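Local coordinates for protein acyl-CoA dehydrogenase (Bacillus anthracis, PDB 3OWA) that probably catalyses the FAD-dependent alpha,beta-dehydrogenation of acyl-CoA thioesters, passing the electrons on to a separate acceptor, at residues Ala162-Arg170 / Tyr199-Phe210. Residues are numbered along the deposited sequence; the frame is centred on the assembly and turned at random.
Sequences ALGAKTTAR and YAKIDGEHFSAF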
loop_
_atom_site.group_PDB
_atom_site.type_symbol
_atom_site.label_atom_id
_atom_site.label_comp_id
_atom_site.label_asym_id
_atom_site.label_seq_id
_atom_site.Cartn_x
_atom_site.Cartn_y
_atom_site.Cartn_z
ATOM N N ALA A 162 -4.343 6.794 25.023
ATOM C CA ALA A 162 -4.384 8.235 25.150
ATOM C C ALA A 162 -4.672 8.684 26.587
ATOM O O ALA A 162 -4.326 9.801 26.938
ATOM C CB ALA A 162 -5.445 8.790 24.187
ATOM N N LEU A 163 -5.261 7.804 27.416
ATOM C CA LEU A 163 -5.535 8.141 28.830
ATOM C C LEU A 163 -4.311 7.941 29.717
ATOM O O LEU A 163 -4.327 8.277 30.906
ATOM C CB LEU A 163 -6.731 7.324 29.378
ATOM C CG LEU A 163 -8.019 7.289 28.538
ATOM C CD1 LEU A 163 -9.095 6.472 29.236
ATOM C CD2 LEU A 163 -8.531 8.689 28.164
ATOM N N GLY A 164 -3.244 7.382 29.142
ATOM C CA GLY A 164 -1.949 7.317 29.823
ATOM C C GLY A 164 -1.169 8.649 29.814
ATOM O O GLY A 164 0.005 8.679 30.169
ATOM N N ALA A 165 -1.815 9.756 29.434
ATOM C CA ALA A 165 -1.156 11.074 29.465
ATOM C C ALA A 165 -0.433 11.304 30.794
ATOM O O ALA A 165 -0.952 10.979 31.871
ATOM C CB ALA A 165 -2.155 12.177 29.224
ATOM N N LYS A 166 0.768 11.851 30.709
ATOM C CA LYS A 166 1.588 12.173 31.898
ATOM C C LYS A 166 1.636 13.694 32.215
ATOM O O LYS A 166 2.121 14.094 33.274
ATOM C CB LYS A 166 2.990 11.643 31.674
ATOM C CG LYS A 166 3.126 10.146 31.963
ATOM C CD LYS A 166 4.510 9.653 31.516
ATOM C CE LYS A 166 4.625 8.109 31.556
ATOM N NZ LYS A 166 4.690 7.539 32.934
ATOM N N THR A 167 1.134 14.544 31.316
ATOM C CA THR A 167 0.961 15.966 31.657
ATOM C C THR A 167 0.086 16.155 32.915
ATOM O O THR A 167 -1.027 15.624 33.012
ATOM C CB THR A 167 0.334 16.750 30.463
ATOM O OG1 THR A 167 1.203 16.620 29.333
ATOM C CG2 THR A 167 0.133 18.264 30.768
ATOM N N THR A 168 0.596 16.932 33.866
ATOM C CA THR A 168 -0.093 17.207 35.120
ATOM C C THR A 168 -0.648 18.624 35.206
ATOM O O THR A 168 -0.187 19.549 34.503
ATOM C CB THR A 168 0.855 17.018 36.299
ATOM O OG1 THR A 168 1.967 17.898 36.139
ATOM C CG2 THR A 168 1.348 15.580 36.345
ATOM N N ALA A 169 -1.623 18.791 36.090
ATOM C CA ALA A 169 -2.245 20.067 36.356
ATOM C C ALA A 169 -2.511 20.167 37.861
ATOM O O ALA A 169 -3.096 19.246 38.481
ATOM C CB ALA A 169 -3.528 20.243 35.556
ATOM N N ARG A 170 -2.097 21.269 38.447
ATOM C CA ARG A 170 -2.228 21.478 39.870
ATOM C C ARG A 170 -2.664 22.890 40.153
ATOM O O ARG A 170 -2.109 23.812 39.642
ATOM C CB ARG A 170 -0.916 21.197 40.568
ATOM C CG ARG A 170 -0.628 22.166 41.683
ATOM C CD ARG A 170 0.849 22.344 41.970
ATOM N NE ARG A 170 1.312 23.725 41.844
ATOM C CZ ARG A 170 2.422 24.072 41.215
ATOM N NH1 ARG A 170 2.787 25.329 41.155
ATOM N NH2 ARG A 170 3.174 23.155 40.645
ATOM N N TYR A 199 -5.273 18.022 27.294
ATOM C CA TYR A 199 -5.691 17.075 28.322
ATOM C C TYR A 199 -4.552 16.873 29.277
ATOM O O TYR A 199 -3.403 16.743 28.833
ATOM C CB TYR A 199 -5.983 15.735 27.657
ATOM C CG TYR A 199 -7.256 15.721 26.868
ATOM C CD1 TYR A 199 -8.459 15.287 27.458
ATOM C CD2 TYR A 199 -7.270 16.089 25.525
ATOM C CE1 TYR A 199 -9.646 15.229 26.715
ATOM C CE2 TYR A 199 -8.460 16.038 24.786
ATOM C CZ TYR A 199 -9.628 15.609 25.371
ATOM O OH TYR A 199 -10.781 15.548 24.578
ATOM N N ALA A 200 -4.853 16.849 30.588
ATOM C CA ALA A 200 -3.829 16.729 31.625
ATOM C C ALA A 200 -4.479 16.074 32.838
ATOM O O ALA A 200 -5.700 16.102 32.956
ATOM C CB ALA A 200 -3.278 18.097 32.026
ATOM N N LYS A 201 -3.683 15.500 33.730
ATOM C CA LYS A 201 -4.245 14.883 34.931
ATOM C C LYS A 201 -4.095 15.800 36.139
ATOM O O LYS A 201 -2.980 16.070 36.570
ATOM C CB LYS A 201 -3.629 13.505 35.209
ATOM C CG LYS A 201 -3.967 12.487 34.147
ATOM C CD LYS A 201 -3.342 11.122 34.459
ATOM C CE LYS A 201 -3.765 10.111 33.388
ATOM N NZ LYS A 201 -3.242 8.734 33.727
ATOM N N ILE A 202 -5.230 16.287 36.658
ATOM C CA ILE A 202 -5.247 17.120 37.874
ATOM C C ILE A 202 -4.673 16.332 39.040
ATOM O O ILE A 202 -5.098 15.228 39.268
ATOM C CB ILE A 202 -6.650 17.671 38.169
ATOM C CG1 ILE A 202 -7.023 18.661 37.054
ATOM C CG2 ILE A 202 -6.689 18.345 39.576
ATOM C CD1 ILE A 202 -8.473 19.060 36.975
ATOM N N ASP A 203 -3.676 16.896 39.723
ATOM C CA ASP A 203 -2.890 16.203 40.757
ATOM C C ASP A 203 -2.290 14.890 40.275
ATOM O O ASP A 203 -1.976 14.015 41.074
ATOM C CB ASP A 203 -3.715 15.975 42.045
ATOM C CG ASP A 203 -4.258 17.274 42.626
ATOM O OD1 ASP A 203 -5.343 17.225 43.248
ATOM O OD2 ASP A 203 -3.621 18.345 42.448
ATOM N N GLY A 204 -2.132 14.762 38.961
ATOM C CA GLY A 204 -1.562 13.559 38.380
ATOM C C GLY A 204 -2.493 12.370 38.486
ATOM O O GLY A 204 -2.062 11.227 38.340
ATOM N N GLU A 205 -3.776 12.646 38.701
ATOM C CA GLU A 205 -4.750 11.605 38.977
ATOM C C GLU A 205 -5.968 11.680 38.048
ATOM O O GLU A 205 -6.334 10.681 37.450
ATOM C CB GLU A 205 -5.189 11.698 40.448
ATOM C CG GLU A 205 -5.753 10.416 41.025
ATOM C CD GLU A 205 -4.721 9.277 41.160
ATOM O OE1 GLU A 205 -3.490 9.526 41.063
ATOM O OE2 GLU A 205 -5.159 8.120 41.374
ATOM N N HIS A 206 -6.548 12.869 37.902
ATOM C CA HIS A 206 -7.860 13.033 37.301
ATOM C C HIS A 206 -7.763 13.638 35.888
ATOM O O HIS A 206 -7.528 14.857 35.719
ATOM C CB HIS A 206 -8.751 13.909 38.186
ATOM C CG HIS A 206 -8.935 13.391 39.581
ATOM N ND1 HIS A 206 -8.723 14.175 40.695
ATOM C CD2 HIS A 206 -9.312 12.176 40.046
ATOM C CE1 HIS A 206 -8.965 13.466 41.787
ATOM N NE2 HIS A 206 -9.310 12.247 41.422
ATOM N N PHE A 207 -7.985 12.769 34.901
ATOM C CA PHE A 207 -7.801 13.073 33.489
ATOM C C PHE A 207 -8.858 14.085 33.071
ATOM O O PHE A 207 -10.064 13.807 33.161
ATOM C CB PHE A 207 -7.935 11.776 32.701
ATOM C CG PHE A 207 -7.719 11.923 31.218
ATOM C CD1 PHE A 207 -6.428 11.903 30.696
ATOM C CD2 PHE A 207 -8.813 12.058 30.347
ATOM C CE1 PHE A 207 -6.213 12.020 29.305
ATOM C CE2 PHE A 207 -8.619 12.175 28.963
ATOM C CZ PHE A 207 -7.321 12.155 28.441
ATOM N N SER A 208 -8.408 15.264 32.636
ATOM C CA SER A 208 -9.305 16.416 32.438
ATOM C C SER A 208 -8.915 17.264 31.210
ATOM O O SER A 208 -7.789 17.227 30.811
ATOM C CB SER A 208 -9.272 17.324 33.699
ATOM O OG SER A 208 -9.592 16.595 34.877
ATOM N N ALA A 209 -9.850 18.008 30.626
ATOM C CA ALA A 209 -9.539 18.839 29.467
ATOM C C ALA A 209 -9.506 20.301 29.865
ATOM O O ALA A 209 -10.233 20.702 30.780
ATOM C CB ALA A 209 -10.558 18.598 28.349
ATOM N N PHE A 210 -8.679 21.097 29.169
ATOM C CA PHE A 210 -8.486 22.525 29.486
ATOM C C PHE A 210 -8.419 23.325 28.211
ATOM O O PHE A 210 -7.846 22.865 27.212
ATOM C CB PHE A 210 -7.152 22.755 30.204
ATOM C CG PHE A 210 -7.045 22.065 31.547
ATOM C CD1 PHE A 210 -7.368 22.745 32.708
ATOM C CD2 PHE A 210 -6.606 20.761 31.639
ATOM C CE1 PHE A 210 -7.269 22.131 33.971
ATOM C CE2 PHE A 210 -6.493 20.120 32.891
ATOM C CZ PHE A 210 -6.840 20.825 34.067
HETATM O O HOH W 1 -0.625 8.805 33.458
#
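A169 packs against F210, A200 and I202 on the buried side of the contact. Its CB lies 3.7 Å from CZ of F210 and also meets the CB of A200 and CG1 of I202, the last of which sits at the edge of the F210 ring, in its plane. Beside it, CG2 of T167 comes within 3.6 Å of CB of A200. On the backbone, K201 N gives a nearly straight bond to T167 O (2.8 Å, 169°), A169 N returns one to K201 O, and D203 N gives a 2.7 Å bond to A169 O. K201 O is gripped twice, because G204 N, closing the type II turn from K201 to G204, reaches it from the opposite face of its plane to A169 N. This is parallel pairing of strand 168-170 with strand 199-202 in the beta-barrel middle domain of the acyl-CoA dehydrogenase fold; strand 206-210 follows antiparallel as a hairpin with a classic bulge, E205 and H206 both facing I202. On the far side of T168, strand 177-188 continues the sheet. The buried F207 ring has the CB of A165 at its edge. The open side begins at L163, whose CD2 lies over one face of that ring, 3.9 Å from its centroid, in a CH-pi contact. The extended K201 chain runs alongside the loop, its CE 3.3 Å from A165 O; NZ bonds only weakly to L163 O but gives a 2.6 Å bond to a water that in turn donates to A165 O. Beyond the turn, CG2 of T168 only loosely approaches CA of G204, at 4.1 Å.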